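Glutamine amidotransferase type-2 domain-containing protein (Pseudomonas aeruginosa PAO1, PDB 1TE5) is of unproven function but probably acts as a class-II glutamine amidotransferase of the Ntn-hydrolase fold, releasing ammonia from glutamine for transfer to an acceptor. Local coordinates at residues F105-L111 and D128-F133; D135-R139 and S159-Y164; R165-N171 and F183-K187. One frame throughout, in Å; residues are numbered along the deposited sequence.

Interaction 1 of 3, residues F105-L111 and D128-F133; sequences FAHNGQL and DSEAAF
Phe105 and Phe133 form the apolar centre, their ring planes nearly parallel (9°) but displaced, with little ring-on-ring overlap. Each ring instead carries the other residue's methylene. Phe105 CB stands over the middle of the Phe133 ring, 3.3 Å from its centroid, while Phe133 CB lies over the Phe105 ring nearer its rim, 3.8 Å from that centroid. These are reciprocal CH-pi contacts, made possible because both residues hold CG anti to the backbone N (chi1 179° and -177°) and the side chains run past each other in opposite directions. Ala132 CB fills in beside them, 4.4 Å from Phe105 CZ and 4.3 Å from Leu111 CD1.

Farther out, His107 and Ser129 share a buried hydrogen bond of 2.7 Å between ND1 and OG, with the hydroxyl at the edge of the imidazole. His92 also bonds this hydroxyl, and Val169 O takes the other imidazole nitrogen, NE2, so the ring is held at both nitrogens. Helix 128-133 packs on strand 105-108 with their axes 8.6 Å apart, as in the layered alpha-beta core of Ntn hydrolases; Phe94 of the adjoining strand 94-98 touches Ser129 and Phe133, and Phe170 packs against Phe105.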
ATOM      1  N   PHE A 105      -4.139   1.526  10.509  1.00 23.84           N
ATOM      2  CA  PHE A 105      -3.890   1.398  11.940  1.00 23.61           C
ATOM      3  C   PHE A 105      -2.431   1.650  12.340  1.00 22.90           C
ATOM      4  O   PHE A 105      -1.496   1.157  11.707  1.00 24.13           O
ATOM      5  CB  PHE A 105      -4.314  -0.012  12.355  1.00 24.78           C
ATOM      6  CG  PHE A 105      -4.104  -0.339  13.811  1.00 23.61           C
ATOM      7  CD1 PHE A 105      -5.112  -0.130  14.739  1.00 25.78           C
ATOM      8  CD2 PHE A 105      -2.928  -0.952  14.238  1.00 26.90           C
ATOM      9  CE1 PHE A 105      -4.956  -0.534  16.068  1.00 25.95           C
ATOM     10  CE2 PHE A 105      -2.766  -1.356  15.567  1.00 31.98           C
ATOM     11  CZ  PHE A 105      -3.783  -1.146  16.478  1.00 29.30           C
ATOM     12  N   ALA A 106      -2.241   2.429  13.397  1.00 24.13           N
ATOM     13  CA  ALA A 106      -0.911   2.714  13.907  1.00 26.30           C
ATOM     14  C   ALA A 106      -0.984   2.599  15.425  1.00 27.68           C
ATOM     15  O   ALA A 106      -1.868   3.180  16.055  1.00 26.76           O
ATOM     16  CB  ALA A 106      -0.465   4.099  13.488  1.00 26.33           C
ATOM     17  N   HIS A 107      -0.066   1.827  16.000  1.00 28.39           N
ATOM     18  CA  HIS A 107      -0.033   1.609  17.441  1.00 29.86           C
ATOM     19  C   HIS A 107       1.342   1.871  18.065  1.00 28.69           C
ATOM     20  O   HIS A 107       2.378   1.448  17.544  1.00 27.83           O
ATOM     21  CB  HIS A 107      -0.464   0.168  17.694  1.00 29.24           C
ATOM     22  CG  HIS A 107      -0.081  -0.331  19.058  1.00 30.58           C
ATOM     23  ND1 HIS A 107       0.482  -1.570  19.276  1.00 32.78           N
ATOM     24  CD2 HIS A 107      -0.179   0.254  20.276  1.00 31.19           C
ATOM     25  CE1 HIS A 107       0.707  -1.730  20.567  1.00 32.15           C
ATOM     26  NE2 HIS A 107       0.317  -0.636  21.197  1.00 29.20           N
ATOM     27  N   ASN A 108       1.335   2.605  19.169  1.00 33.96           N
ATOM     28  CA  ASN A 108       2.548   2.917  19.903  1.00 39.08           C
ATOM     29  C   ASN A 108       2.389   2.320  21.290  1.00 41.19           C
ATOM     30  O   ASN A 108       1.404   2.589  21.975  1.00 39.49           O
ATOM     31  CB  ASN A 108       2.738   4.427  20.019  1.00 43.01           C
ATOM     32  CG  ASN A 108       3.898   4.798  20.922  1.00 48.67           C
ATOM     33  OD1 ASN A 108       3.719   5.414  21.974  1.00 50.07           O
ATOM     34  ND2 ASN A 108       5.103   4.403  20.520  1.00 49.07           N
ATOM     35  N   GLY A 109       3.335   1.479  21.688  1.00 42.16           N
ATOM     36  CA  GLY A 109       3.254   0.863  22.998  1.00 45.40           C
ATOM     37  C   GLY A 109       3.544  -0.620  22.927  1.00 47.74           C
ATOM     38  O   GLY A 109       3.806  -1.152  21.849  1.00 48.85           O
ATOM     39  N   GLN A 110       3.502  -1.288  24.073  1.00 50.97           N
ATOM     40  CA  GLN A 110       3.780  -2.719  24.126  1.00 52.10           C
ATOM     41  C   GLN A 110       2.683  -3.493  24.855  1.00 51.34           C
ATOM     42  O   GLN A 110       2.173  -3.043  25.884  1.00 51.42           O
ATOM     43  CB  GLN A 110       5.119  -2.963  24.821  1.00 54.64           C
ATOM     44  CG  GLN A 110       6.277  -2.166  24.250  1.00 60.57           C
ATOM     45  CD  GLN A 110       7.556  -2.377  25.029  1.00 64.66           C
ATOM     46  OE1 GLN A 110       7.525  -2.643  26.232  1.00 67.90           O
ATOM     47  NE2 GLN A 110       8.692  -2.268  24.345  1.00 65.24           N
ATOM     48  N   LEU A 111       2.347  -4.669  24.330  1.00 50.04           N
ATOM     49  CA  LEU A 111       1.314  -5.521  24.919  1.00 50.06           C
ATOM     50  C   LEU A 111       1.901  -6.829  25.435  1.00 50.36           C
ATOM     51  O   LEU A 111       2.589  -7.539  24.701  1.00 52.18           O
ATOM     52  CB  LEU A 111       0.229  -5.824  23.886  1.00 45.05           C
ATOM     53  CG  LEU A 111      -0.415  -4.607  23.216  1.00 40.10           C
ATOM     54  CD1 LEU A 111      -1.430  -5.060  22.185  1.00 36.40           C
ATOM     55  CD2 LEU A 111      -1.067  -3.712  24.254  1.00 37.07           C
ATOM     56  N   ASP A 128       2.740  -7.314  17.701  1.00 29.26           N
ATOM     57  CA  ASP A 128       1.577  -7.416  18.564  1.00 28.56           C
ATOM     58  C   ASP A 128       0.602  -6.364  18.047  1.00 25.49           C
ATOM     59  O   ASP A 128      -0.610  -6.498  18.194  1.00 20.17           O
ATOM     60  CB  ASP A 128       1.936  -7.117  20.026  1.00 35.18           C
ATOM     61  CG  ASP A 128       2.487  -8.337  20.771  1.00 46.45           C
ATOM     62  OD1 ASP A 128       2.420  -9.478  20.254  1.00 48.54           O
ATOM     63  OD2 ASP A 128       2.981  -8.148  21.904  1.00 51.37           O
ATOM     64  N   SER A 129       1.151  -5.305  17.462  1.00 24.09           N
ATOM     65  CA  SER A 129       0.350  -4.221  16.911  1.00 25.67           C
ATOM     66  C   SER A 129      -0.599  -4.725  15.826  1.00 24.79           C
ATOM     67  O   SER A 129      -1.780  -4.372  15.816  1.00 23.27           O
ATOM     68  CB  SER A 129       1.257  -3.134  16.321  1.00 24.10           C
ATOM     69  OG  SER A 129       2.064  -2.526  17.319  1.00 32.01           O
ATOM     70  N   GLU A 130      -0.070  -5.521  14.899  1.00 26.44           N
ATOM     71  CA  GLU A 130      -0.863  -6.060  13.799  1.00 28.36           C
ATOM     72  C   GLU A 130      -1.865  -7.107  14.281  1.00 28.38           C
ATOM     73  O   GLU A 130      -2.942  -7.258  13.703  1.00 27.16           O
ATOM     74  CB  GLU A 130       0.046  -6.650  12.727  1.00 28.35           C
ATOM     75  CG  GLU A 130      -0.689  -7.116  11.491  1.00 27.16           C
ATOM     76  CD  GLU A 130       0.239  -7.581  10.398  1.00 23.75           C
ATOM     77  OE1 GLU A 130       1.463  -7.700  10.651  1.00 24.95           O
ATOM     78  OE2 GLU A 130      -0.264  -7.820   9.278  1.00 24.80           O
ATOM     79  N   ALA A 131      -1.475  -7.866  15.302  1.00 27.56           N
ATOM     80  CA  ALA A 131      -2.347  -8.881  15.880  1.00 27.29           C
ATOM     81  C   ALA A 131      -3.543  -8.160  16.514  1.00 24.05           C
ATOM     82  O   ALA A 131      -4.672  -8.655  16.475  1.00 28.32           O
ATOM     83  CB  ALA A 131      -1.596  -9.686  16.923  1.00 26.76           C
ATOM     84  N   ALA A 132      -3.273  -6.990  17.089  1.00 26.25           N
ATOM     85  CA  ALA A 132      -4.295  -6.166  17.720  1.00 24.45           C
ATOM     86  C   ALA A 132      -5.198  -5.563  16.658  1.00 25.00           C
ATOM     87  O   ALA A 132      -6.409  -5.457  16.864  1.00 23.11           O
ATOM     88  CB  ALA A 132      -3.656  -5.059  18.546  1.00 24.63           C
ATOM     89  N   PHE A 133      -4.601  -5.132  15.548  1.00 22.65           N
ATOM     90  CA  PHE A 133      -5.351  -4.531  14.443  1.00 24.29           C
ATOM     91  C   PHE A 133      -6.374  -5.508  13.858  1.00 21.87           C
ATOM     92  O   PHE A 133      -7.543  -5.163  13.649  1.00 24.93           O
ATOM     93  CB  PHE A 133      -4.391  -4.087  13.332  1.00 21.20           C
ATOM     94  CG  PHE A 133      -5.066  -3.392  12.175  1.00 17.44           C
ATOM     95  CD1 PHE A 133      -4.505  -3.439  10.903  1.00 19.40           C
ATOM     96  CD2 PHE A 133      -6.251  -2.673  12.363  1.00 12.33           C
ATOM     97  CE1 PHE A 133      -5.110  -2.777   9.822  1.00 20.14           C
ATOM     98  CE2 PHE A 133      -6.870  -2.006  11.294  1.00 18.69           C
ATOM     99  CZ  PHE A 133      -6.293  -2.058  10.017  1.00 17.97           C
TER

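Interaction 2 of 3, residues D135-R139 and S159-Y164; sequences DLLNR and SACDEY
Tyr164 reaches across from helix 150-165 to Asp135 on helix 128-143 and donates its phenolic proton to OD2 over 2.7 Å. The bond uses the anti lone pair of OD2, the one turned away from the other carboxylate oxygen, and OD2 lies at the edge of the tyrosine ring. Arg139, one turn on from Asp135, gives the same oxygen a second bond, NE to OD2 at 2.9 Å, this time from above the carboxylate plane, 39° out of it. The phenolic oxygen meanwhile sits over one face of the guanidinium.

Farther along the arginine, the chain, extended from CG to NE, carries its far end over Ala160, with NH2 3.5 Å from Ala160 CA. There Glu163 OE2 comes to the guanidinium edge and accepts weak hydrogen bonds from Arg139 NH1 and NH2 in a salt bridge, 3.3 Å from NH2. Leu136 CD1 lies 4.2 Å from Ala160 CB, where helical segments 135-139 and 159-164, whose axes run at 144°, come closest in backbone. Phe170, edge-to-face with Tyr164, and Phe114 pack on the tyrosine ring.

Asp135, Arg139 and Glu163 therefore form one network, with the cation between two carboxylates. Two donors converging on OD2 would probably favour the ionised form of the buried Asp135, whereas the exposed Glu163 adds a longer and presumably looser grip at the solvent side.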
ATOM      1  N   ASP A 135      -7.494  -8.314  15.195  1.00 28.09           N
ATOM      2  CA  ASP A 135      -8.467  -8.693  16.213  1.00 28.06           C
ATOM      3  C   ASP A 135      -9.587  -7.667  16.324  1.00 28.27           C
ATOM      4  O   ASP A 135     -10.770  -8.031  16.398  1.00 29.07           O
ATOM      5  CB  ASP A 135      -7.788  -8.868  17.570  1.00 31.53           C
ATOM      6  CG  ASP A 135      -8.730  -9.430  18.622  1.00 31.31           C
ATOM      7  OD1 ASP A 135      -9.094 -10.623  18.536  1.00 31.56           O
ATOM      8  OD2 ASP A 135      -9.111  -8.674  19.534  1.00 28.57           O
ATOM      9  N   LEU A 136      -9.207  -6.392  16.360  1.00 27.00           N
ATOM     10  CA  LEU A 136     -10.172  -5.299  16.453  1.00 28.97           C
ATOM     11  C   LEU A 136     -11.072  -5.325  15.228  1.00 26.70           C
ATOM     12  O   LEU A 136     -12.255  -4.994  15.308  1.00 27.88           O
ATOM     13  CB  LEU A 136      -9.451  -3.947  16.541  1.00 29.97           C
ATOM     14  CG  LEU A 136     -10.271  -2.652  16.512  1.00 32.51           C
ATOM     15  CD1 LEU A 136      -9.551  -1.589  17.324  1.00 31.98           C
ATOM     16  CD2 LEU A 136     -10.510  -2.174  15.079  1.00 32.71           C
ATOM     17  N   LEU A 137     -10.474  -5.681  14.091  1.00 28.29           N
ATOM     18  CA  LEU A 137     -11.181  -5.768  12.823  1.00 25.82           C
ATOM     19  C   LEU A 137     -12.154  -6.932  12.839  1.00 25.96           C
ATOM     20  O   LEU A 137     -13.214  -6.859  12.224  1.00 23.24           O
ATOM     21  CB  LEU A 137     -10.181  -5.922  11.665  1.00 22.22           C
ATOM     22  CG  LEU A 137      -9.480  -4.652  11.175  1.00 24.55           C
ATOM     23  CD1 LEU A 137      -8.455  -5.008  10.136  1.00 20.59           C
ATOM     24  CD2 LEU A 137     -10.490  -3.681  10.601  1.00 22.85           C
ATOM     25  N   ASN A 138     -11.787  -8.001  13.536  1.00 26.51           N
ATOM     26  CA  ASN A 138     -12.624  -9.193  13.639  1.00 29.71           C
ATOM     27  C   ASN A 138     -13.851  -8.943  14.497  1.00 27.12           C
ATOM     28  O   ASN A 138     -14.913  -9.517  14.260  1.00 29.99           O
ATOM     29  CB  ASN A 138     -11.829 -10.367  14.208  1.00 29.68           C
ATOM     30  CG  ASN A 138     -10.806 -10.907  13.233  1.00 32.15           C
ATOM     31  OD1 ASN A 138      -9.897 -11.645  13.615  1.00 37.15           O
ATOM     32  ND2 ASN A 138     -10.961 -10.565  11.962  1.00 27.26           N
ATOM     33  N   ARG A 139     -13.683  -8.103  15.514  1.00 27.42           N
ATOM     34  CA  ARG A 139     -14.765  -7.749  16.420  1.00 29.53           C
ATOM     35  C   ARG A 139     -15.757  -6.832  15.729  1.00 29.27           C
ATOM     36  O   ARG A 139     -16.950  -6.854  16.032  1.00 31.39           O
ATOM     37  CB  ARG A 139     -14.208  -7.037  17.643  1.00 28.83           C
ATOM     38  CG  ARG A 139     -13.219  -7.849  18.435  1.00 32.23           C
ATOM     39  CD  ARG A 139     -12.614  -6.986  19.508  1.00 34.99           C
ATOM     40  NE  ARG A 139     -11.747  -7.743  20.395  1.00 40.79           N
ATOM     41  CZ  ARG A 139     -11.743  -7.608  21.715  1.00 44.01           C
ATOM     42  NH1 ARG A 139     -10.916  -8.339  22.453  1.00 45.65           N
ATOM     43  NH2 ARG A 139     -12.565  -6.739  22.296  1.00 45.68           N
ATOM     44  N   SER A 159     -14.307  -0.559  23.167  1.00 39.76           N
ATOM     45  CA  SER A 159     -14.256  -1.794  23.929  1.00 42.82           C
ATOM     46  C   SER A 159     -12.932  -2.511  23.749  1.00 40.36           C
ATOM     47  O   SER A 159     -12.272  -2.867  24.723  1.00 41.02           O
ATOM     48  CB  SER A 159     -15.403  -2.715  23.512  1.00 46.30           C
ATOM     49  OG  SER A 159     -16.660  -2.170  23.878  1.00 51.37           O
ATOM     50  N   ALA A 160     -12.568  -2.745  22.494  1.00 39.91           N
ATOM     51  CA  ALA A 160     -11.330  -3.437  22.162  1.00 39.45           C
ATOM     52  C   ALA A 160     -10.111  -2.698  22.701  1.00 38.70           C
ATOM     53  O   ALA A 160      -9.184  -3.321  23.222  1.00 40.09           O
ATOM     54  CB  ALA A 160     -11.218  -3.617  20.659  1.00 40.59           C
ATOM     55  N   CYS A 161     -10.107  -1.374  22.555  1.00 38.41           N
ATOM     56  CA  CYS A 161      -9.000  -0.557  23.037  1.00 39.39           C
ATOM     57  C   CYS A 161      -8.855  -0.681  24.545  1.00 42.41           C
ATOM     58  O   CYS A 161      -7.736  -0.746  25.064  1.00 45.05           O
ATOM     59  CB  CYS A 161      -9.200   0.900  22.637  1.00 33.98           C
ATOM     60  SG  CYS A 161      -8.847   1.238  20.893  1.00 34.18           S
ATOM     61  N   ASP A 162      -9.991  -0.703  25.237  1.00 43.76           N
ATOM     62  CA  ASP A 162     -10.023  -0.840  26.688  1.00 46.46           C
ATOM     63  C   ASP A 162      -9.368  -2.141  27.123  1.00 45.28           C
ATOM     64  O   ASP A 162      -8.619  -2.180  28.102  1.00 44.03           O
ATOM     65  CB  ASP A 162     -11.467  -0.818  27.195  1.00 49.83           C
ATOM     66  CG  ASP A 162     -11.864   0.525  27.776  1.00 53.50           C
ATOM     67  OD1 ASP A 162     -11.083   1.082  28.581  1.00 56.32           O
ATOM     68  OD2 ASP A 162     -12.965   1.016  27.439  1.00 54.11           O
ATOM     69  N   GLU A 163      -9.708  -3.215  26.424  1.00 44.61           N
ATOM     70  CA  GLU A 163      -9.158  -4.527  26.723  1.00 46.77           C
ATOM     71  C   GLU A 163      -7.667  -4.618  26.457  1.00 46.40           C
ATOM     72  O   GLU A 163      -6.945  -5.290  27.189  1.00 48.69           O
ATOM     73  CB  GLU A 163      -9.864  -5.607  25.910  1.00 48.70           C
ATOM     74  CG  GLU A 163     -11.103  -6.176  26.561  1.00 55.81           C
ATOM     75  CD  GLU A 163     -11.411  -7.560  26.041  1.00 59.39           C
ATOM     76  OE1 GLU A 163     -10.537  -8.449  26.188  1.00 61.77           O
ATOM     77  OE2 GLU A 163     -12.512  -7.759  25.478  1.00 59.33           O
ATOM     78  N   TYR A 164      -7.228  -4.017  25.357  1.00 45.73           N
ATOM     79  CA  TYR A 164      -5.820  -4.041  24.989  1.00 44.60           C
ATOM     80  C   TYR A 164      -4.964  -3.272  25.998  1.00 44.05           C
ATOM     81  O   TYR A 164      -3.850  -3.690  26.308  1.00 44.16           O
ATOM     82  CB  TYR A 164      -5.619  -3.466  23.580  1.00 44.85           C
ATOM     83  CG  TYR A 164      -6.406  -4.158  22.488  1.00 39.54           C
ATOM     84  CD1 TYR A 164      -6.773  -5.496  22.601  1.00 38.42           C
ATOM     85  CD2 TYR A 164      -6.809  -3.461  21.353  1.00 38.88           C
ATOM     86  CE1 TYR A 164      -7.531  -6.120  21.610  1.00 38.49           C
ATOM     87  CE2 TYR A 164      -7.563  -4.073  20.359  1.00 37.29           C
ATOM     88  CZ  TYR A 164      -7.925  -5.400  20.496  1.00 39.39           C
ATOM     89  OH  TYR A 164      -8.717  -5.997  19.543  1.00 38.78           O
TER

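Interaction 3 of 3, residues R165-N171 and F183-K187; sequences RKKGVFN and FCSSK
Neither 165-171 nor 183-187 is regular over its length, and their backbones draw nearest where Asn171 CA lies 4.7 Å from Cys184 CA. The first joins helix 150-165 to strand 171-175; the second leaves strand 180-183, the antiparallel neighbour of 171-175, and leads into strand 188-194 of another sheet. The contact therefore lies at the open end of the beta hairpin 171-175/180-183, where the chain passes from one sheet of the Ntn-hydrolase fold to the other.

Asn171 is the polar hub. Its OD1 accepts the backbone N-H groups of Ser185 and Ser186, each at 2.8 Å and nearly straight. The donors arrive differently: Ser185 N from well above the carbonyl plane, Ser186 N tilted only 18° from it. With CG beside the backbone N and anti to the carbonyl carbon (chi1 -60°), the amide is carried toward 185-186, while its ND2 bonds Asn108 O and so fixes the rotation of the group. Close by, Val169 CG1 packs on Ser186 CB.

Phe183, for its part, offers its ring edge to the first segment. Arg165 CD meets CZ in the ring plane, its side chain crossing that of Phe183 at about a right angle, and Arg165 NH2 hydrogen-bonds Ser240 OG. Phe170 also crosses the Phe183 side chain nearly perpendicularly, their CD2 atoms 4.1 Å apart. Ser185 lies against Arg165, its OG 3.2 Å from Arg165 CB, and its CB is 3.3 Å from Phe170 N. Asn171 CA adds a CA-H...O contact to Phe183 O. Phe170 O, buried here without a hydrogen-bonding partner in the model, faces the ring edge of Phe183 instead, 3.1 Å from CD2.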
ATOM      1  N   ARG A 165      -5.482  -2.154  26.503  1.00 44.48           N
ATOM      2  CA  ARG A 165      -4.742  -1.345  27.471  1.00 47.82           C
ATOM      3  C   ARG A 165      -4.588  -2.054  28.819  1.00 47.93           C
ATOM      4  O   ARG A 165      -3.766  -1.668  29.650  1.00 45.39           O
ATOM      5  CB  ARG A 165      -5.383   0.043  27.633  1.00 48.88           C
ATOM      6  CG  ARG A 165      -6.559   0.146  28.594  1.00 53.86           C
ATOM      7  CD  ARG A 165      -7.362   1.404  28.277  1.00 58.39           C
ATOM      8  NE  ARG A 165      -7.861   2.113  29.455  1.00 57.76           N
ATOM      9  CZ  ARG A 165      -7.128   2.943  30.192  1.00 57.14           C
ATOM     10  NH1 ARG A 165      -7.664   3.554  31.242  1.00 54.87           N
ATOM     11  NH2 ARG A 165      -5.850   3.151  29.892  1.00 60.67           N
ATOM     12  N   LYS A 166      -5.396  -3.086  29.037  1.00 50.01           N
ATOM     13  CA  LYS A 166      -5.326  -3.868  30.264  1.00 51.17           C
ATOM     14  C   LYS A 166      -4.085  -4.769  30.209  1.00 49.89           C
ATOM     15  O   LYS A 166      -3.630  -5.280  31.236  1.00 50.37           O
ATOM     16  CB  LYS A 166      -6.623  -4.679  30.448  1.00 56.06           C
ATOM     17  CG  LYS A 166      -6.603  -5.739  31.555  1.00 62.71           C
ATOM     18  CD  LYS A 166      -6.205  -7.110  31.002  1.00 67.84           C
ATOM     19  CE  LYS A 166      -5.975  -8.138  32.100  1.00 70.74           C
ATOM     20  NZ  LYS A 166      -5.497  -9.430  31.519  1.00 71.25           N
ATOM     21  N   LYS A 167      -3.531  -4.955  29.012  1.00 47.97           N
ATOM     22  CA  LYS A 167      -2.336  -5.781  28.832  1.00 45.32           C
ATOM     23  C   LYS A 167      -1.066  -5.000  28.480  1.00 42.39           C
ATOM     24  O   LYS A 167      -0.027  -5.598  28.197  1.00 38.84           O
ATOM     25  CB  LYS A 167      -2.590  -6.871  27.788  1.00 49.57           C
ATOM     26  CG  LYS A 167      -3.448  -8.013  28.302  1.00 55.41           C
ATOM     27  CD  LYS A 167      -3.776  -9.014  27.210  1.00 59.90           C
ATOM     28  CE  LYS A 167      -4.752 -10.079  27.713  1.00 62.77           C
ATOM     29  NZ  LYS A 167      -5.293 -10.929  26.606  1.00 65.98           N
ATOM     30  N   GLY A 168      -1.139  -3.675  28.534  1.00 40.88           N
ATOM     31  CA  GLY A 168       0.015  -2.853  28.213  1.00 40.70           C
ATOM     32  C   GLY A 168      -0.349  -1.479  27.680  1.00 40.20           C
ATOM     33  O   GLY A 168      -1.489  -1.037  27.825  1.00 41.48           O
ATOM     34  N   VAL A 169       0.633  -0.778  27.111  1.00 39.79           N
ATOM     35  CA  VAL A 169       0.412   0.551  26.543  1.00 39.03           C
ATOM     36  C   VAL A 169      -0.264   0.420  25.184  1.00 37.70           C
ATOM     37  O   VAL A 169       0.237  -0.287  24.303  1.00 36.71           O
ATOM     38  CB  VAL A 169       1.747   1.318  26.336  1.00 42.64           C
ATOM     39  CG1 VAL A 169       1.484   2.671  25.664  1.00 39.83           C
ATOM     40  CG2 VAL A 169       2.466   1.511  27.666  1.00 44.44           C
ATOM     41  N   PHE A 170      -1.390   1.103  25.007  1.00 35.38           N
ATOM     42  CA  PHE A 170      -2.086   1.043  23.735  1.00 34.63           C
ATOM     43  C   PHE A 170      -2.543   2.393  23.198  1.00 33.66           C
ATOM     44  O   PHE A 170      -3.702   2.771  23.342  1.00 35.41           O
ATOM     45  CB  PHE A 170      -3.264   0.069  23.793  1.00 32.35           C
ATOM     46  CG  PHE A 170      -3.808  -0.297  22.435  1.00 29.78           C
ATOM     47  CD1 PHE A 170      -3.097  -1.148  21.594  1.00 30.40           C
ATOM     48  CD2 PHE A 170      -5.022   0.219  21.990  1.00 28.97           C
ATOM     49  CE1 PHE A 170      -3.584  -1.477  20.333  1.00 30.21           C
ATOM     50  CE2 PHE A 170      -5.515  -0.103  20.735  1.00 24.68           C
ATOM     51  CZ  PHE A 170      -4.796  -0.951  19.904  1.00 26.69           C
ATOM     52  N   ASN A 171      -1.610   3.131  22.613  1.00 30.21           N
ATOM     53  CA  ASN A 171      -1.922   4.415  22.009  1.00 30.16           C
ATOM     54  C   ASN A 171      -2.143   4.013  20.557  1.00 27.18           C
ATOM     55  O   ASN A 171      -1.311   3.299  19.985  1.00 29.00           O
ATOM     56  CB  ASN A 171      -0.734   5.368  22.132  1.00 30.88           C
ATOM     57  CG  ASN A 171      -0.340   5.619  23.573  1.00 34.37           C
ATOM     58  OD1 ASN A 171      -1.082   6.243  24.326  1.00 35.29           O
ATOM     59  ND2 ASN A 171       0.824   5.118  23.970  1.00 36.53           N
ATOM     60  N   PHE A 183      -6.991   6.970  20.346  1.00 31.36           N
ATOM     61  CA  PHE A 183      -7.086   6.346  21.664  1.00 30.90           C
ATOM     62  C   PHE A 183      -5.774   6.565  22.398  1.00 32.79           C
ATOM     63  O   PHE A 183      -4.703   6.246  21.879  1.00 31.62           O
ATOM     64  CB  PHE A 183      -7.386   4.846  21.578  1.00 33.99           C
ATOM     65  CG  PHE A 183      -7.658   4.205  22.921  1.00 33.70           C
ATOM     66  CD1 PHE A 183      -8.930   4.251  23.478  1.00 32.93           C
ATOM     67  CD2 PHE A 183      -6.639   3.579  23.637  1.00 32.47           C
ATOM     68  CE1 PHE A 183      -9.179   3.689  24.724  1.00 36.12           C
ATOM     69  CE2 PHE A 183      -6.881   3.015  24.879  1.00 36.92           C
ATOM     70  CZ  PHE A 183      -8.152   3.070  25.423  1.00 36.00           C
ATOM     71  N   CYS A 184      -5.860   7.100  23.608  1.00 31.06           N
ATOM     72  CA  CYS A 184      -4.681   7.367  24.414  1.00 29.33           C
ATOM     73  C   CYS A 184      -4.607   6.472  25.640  1.00 30.51           C
ATOM     74  O   CYS A 184      -5.603   6.254  26.328  1.00 29.20           O
ATOM     75  CB  CYS A 184      -4.680   8.827  24.841  1.00 30.91           C
ATOM     76  SG  CYS A 184      -3.473   9.222  26.099  1.00 33.91           S
ATOM     77  N   SER A 185      -3.421   5.935  25.893  1.00 33.91           N
ATOM     78  CA  SER A 185      -3.189   5.063  27.040  1.00 37.98           C
ATOM     79  C   SER A 185      -2.043   5.656  27.856  1.00 36.67           C
ATOM     80  O   SER A 185      -2.103   5.733  29.088  1.00 37.32           O
ATOM     81  CB  SER A 185      -2.808   3.659  26.567  1.00 38.24           C
ATOM     82  OG  SER A 185      -3.675   2.677  27.104  1.00 40.62           O
ATOM     83  N   SER A 186      -1.000   6.068  27.141  1.00 38.44           N
ATOM     84  CA  SER A 186       0.199   6.654  27.717  1.00 37.61           C
ATOM     85  C   SER A 186       0.130   8.159  27.505  1.00 37.04           C
ATOM     86  O   SER A 186      -0.206   8.914  28.417  1.00 38.34           O
ATOM     87  CB  SER A 186       1.430   6.074  27.010  1.00 40.58           C
ATOM     88  OG  SER A 186       2.638   6.551  27.580  1.00 47.33           O
ATOM     89  N   LYS A 187       0.449   8.587  26.292  1.00 35.52           N
ATOM     90  CA  LYS A 187       0.406   9.992  25.948  1.00 34.45           C
ATOM     91  C   LYS A 187       0.076  10.187  24.483  1.00 32.75           C
ATOM     92  O   LYS A 187       0.490   9.407  23.623  1.00 29.93           O
ATOM     93  CB  LYS A 187       1.723  10.692  26.286  1.00 38.46           C
ATOM     94  CG  LYS A 187       2.981   9.949  25.860  1.00 45.66           C
ATOM     95  CD  LYS A 187       4.213  10.859  25.798  1.00 51.10           C
ATOM     96  CE  LYS A 187       4.461  11.643  27.088  1.00 55.35           C
ATOM     97  NZ  LYS A 187       3.572  12.836  27.259  1.00 58.02           N
TER

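Interaction 1 is the buried member of the set, whereas interactions 2 and 3 each run from buried residues out to solvent. Interactions 1 and 2 use successive parts of helix 128-143: its beginning packs on strand 101-108 through CH-pi contacts of aromatic side chains, and its next turns meet helix 150-165 through a salt-bridge network and a tyrosine hydrogen bond, with some apolar contact. Interaction 3 follows directly from that second helix and combines main-chain N-H groups held by an amide with aromatic-edge packing. Phe170 joins all three, also touching His107 of interaction 1 and Cys161 of interaction 2. Strand pairing binds 1 to 3 as well, through Asn108 N and Asn171 O, 2.9 Å apart.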